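O-methyltransferase, putative (Bacillus cereus, PDB 3DUW) probably transfers the methyl group of S-adenosylmethionine to a hydroxyl oxygen of its acceptor, yielding S-adenosyl-L-homocysteine. Local coordinates at residues A[35-40]-A[66-71]. Numbering follows the deposited sequence.
Sequences ANLPAH and GTLGGY. With SAH (S-adenosyl-L-homocysteine), chain C.
With chi1 at -159°, Leu68 turns CG away from its own amide nitrogen, which sends its two methyls toward segment 35-40, while Leu37, with CG anti to the carbonyl carbon (chi1 -54°), extends CD1 back at the turn 67-70. The contact is made by van der Waals packing of the leucine methyls on side chains and backbone. Leu37 CD1 comes within 4.1 Å of Gly69 CA and meets the branch carbon of Leu68 more loosely. The branches of Leu68 divide the work: CD1 faces Pro38 CD at 4.2 Å, whereas CD2 lies 3.7 Å from Pro38 O and also meets His40 at its carbonyl carbon and CB. The His40 imidazole plays little part in this packing; one of its faces is covered, toward the rim, by Pro38 CB.

The same leucine is also a wall of the cofactor site. Leu68 CB sits 3.4 Å from CB of SAH, and Leu68 CD1 is 3.4 Å from the ribose O3', so the side chain is wedged between segment 35-40 and the ligand. His40 CB approaches the ligand sulfur SD at 4.0 Å, which puts segment 35-40 beside the thioether. Gly66 O accepts a hydrogen bond of 3.2 Å from the amino N of SAH, and Glu90, which also binds SAH, takes the backbone NH of Leu68 on OE1. Leu37 additionally packs on His95 and Ile98 of helix 93-105.

The type II' beta turn from Thr67, closed by the bond from Gly70 N to Thr67 O, ends at Gly70, the N-cap of helix 71-77. Following strand 61-65, this is the glycine-rich loop of the Rossmann-like, class I methyltransferase fold, here covered by the segment after helix 23-34.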
# COMPACT_ATOMS: atom_id res chain seq x y z
N ALA A 35 -28.09 11.97 -4.35
CA ALA A 35 -28.53 12.17 -2.97
C ALA A 35 -27.76 13.30 -2.31
O ALA A 35 -27.92 13.56 -1.11
CB ALA A 35 -28.34 10.88 -2.18
N ASN A 36 -26.93 13.97 -3.09
CA ASN A 36 -26.12 15.08 -2.63
C ASN A 36 -25.10 14.74 -1.55
O ASN A 36 -24.71 15.60 -0.76
CB ASN A 36 -27.02 16.22 -2.15
CG ASN A 36 -27.82 16.83 -3.28
OD1 ASN A 36 -27.26 17.23 -4.30
ND2 ASN A 36 -29.13 16.92 -3.10
N LEU A 37 -24.67 13.48 -1.50
CA LEU A 37 -23.66 13.09 -0.53
C LEU A 37 -22.36 13.74 -0.98
O LEU A 37 -22.14 13.94 -2.17
CB LEU A 37 -23.47 11.57 -0.50
CG LEU A 37 -24.67 10.65 -0.28
CD1 LEU A 37 -24.17 9.25 0.07
CD2 LEU A 37 -25.56 11.19 0.82
N PRO A 38 -21.48 14.10 -0.03
CA PRO A 38 -20.21 14.73 -0.42
C PRO A 38 -19.37 13.72 -1.21
O PRO A 38 -19.49 12.51 -0.99
CB PRO A 38 -19.56 15.07 0.92
CG PRO A 38 -20.74 15.23 1.84
CD PRO A 38 -21.64 14.09 1.43
N ALA A 39 -18.54 14.21 -2.13
CA ALA A 39 -17.69 13.33 -2.93
C ALA A 39 -16.46 12.96 -2.10
O ALA A 39 -15.33 13.28 -2.47
CB ALA A 39 -17.27 14.04 -4.21
N HIS A 40 -16.69 12.28 -0.98
CA HIS A 40 -15.60 11.88 -0.10
C HIS A 40 -15.29 10.39 -0.17
O HIS A 40 -14.54 9.87 0.67
CB HIS A 40 -15.91 12.26 1.35
CG HIS A 40 -16.05 13.73 1.58
ND1 HIS A 40 -15.49 14.67 0.74
CD2 HIS A 40 -16.67 14.42 2.57
CE1 HIS A 40 -15.76 15.88 1.21
NE2 HIS A 40 -16.47 15.76 2.31
N GLY A 66 -16.88 4.85 9.05
CA GLY A 66 -17.17 5.88 8.07
C GLY A 66 -17.63 5.21 6.78
O GLY A 66 -16.81 4.87 5.93
N THR A 67 -18.95 5.06 6.61
CA THR A 67 -19.52 4.38 5.44
C THR A 67 -19.91 5.26 4.24
O THR A 67 -19.75 4.82 3.09
CB THR A 67 -20.81 3.60 5.84
OG1 THR A 67 -20.62 2.97 7.12
CG2 THR A 67 -21.13 2.56 4.78
N LEU A 68 -20.41 6.48 4.50
CA LEU A 68 -20.89 7.36 3.42
C LEU A 68 -21.94 6.62 2.59
O LEU A 68 -23.05 6.36 3.06
CB LEU A 68 -19.76 7.78 2.50
CG LEU A 68 -19.98 9.04 1.66
CD1 LEU A 68 -20.48 10.18 2.54
CD2 LEU A 68 -18.69 9.43 0.97
N GLY A 69 -21.60 6.26 1.37
CA GLY A 69 -22.54 5.56 0.53
C GLY A 69 -22.18 4.10 0.31
O GLY A 69 -22.80 3.40 -0.47
N GLY A 70 -21.15 3.63 1.01
CA GLY A 70 -20.73 2.24 0.91
C GLY A 70 -19.79 1.92 -0.25
O GLY A 70 -19.57 0.75 -0.57
N TYR A 71 -19.23 2.95 -0.88
CA TYR A 71 -18.31 2.73 -1.99
C TYR A 71 -17.07 1.95 -1.52
O TYR A 71 -16.76 0.90 -2.07
CB TYR A 71 -17.90 4.07 -2.61
CG TYR A 71 -17.06 3.93 -3.86
CD1 TYR A 71 -17.64 3.58 -5.08
CD2 TYR A 71 -15.69 4.13 -3.82
CE1 TYR A 71 -16.87 3.44 -6.23
CE2 TYR A 71 -14.91 3.99 -4.96
CZ TYR A 71 -15.50 3.65 -6.16
OH TYR A 71 -14.71 3.49 -7.28
N SAH C . -14.91 5.49 3.48
CA SAH C . -16.13 5.89 2.68
CB SAH C . -16.43 7.34 2.88
CG SAH C . -16.75 7.81 4.28
SD SAH C . -16.77 9.65 4.31
C SAH C . -15.80 5.67 1.17
O SAH C . -14.67 5.31 0.85
OXT SAH C . -16.76 5.89 0.33
C5' SAH C . -16.80 9.92 6.03
C4' SAH C . -18.15 9.37 6.70
O4' SAH C . -17.93 9.67 8.07
C3' SAH C . -19.43 10.12 6.36
O3' SAH C . -20.42 9.27 5.77
C2' SAH C . -19.85 10.74 7.75
O2' SAH C . -21.25 10.90 7.89
C1' SAH C . -19.24 9.75 8.72
N9 SAH C . -19.07 10.15 9.99
C8 SAH C . -18.70 11.37 10.55
N7 SAH C . -18.64 11.38 11.85
C5 SAH C . -19.00 10.06 12.23
C6 SAH C . -19.11 9.45 13.53
N6 SAH C . -18.88 10.10 14.68
N1 SAH C . -19.48 8.13 13.52
C2 SAH C . -19.73 7.43 12.37
N3 SAH C . -19.63 7.98 11.11
C4 SAH C . -19.26 9.30 11.11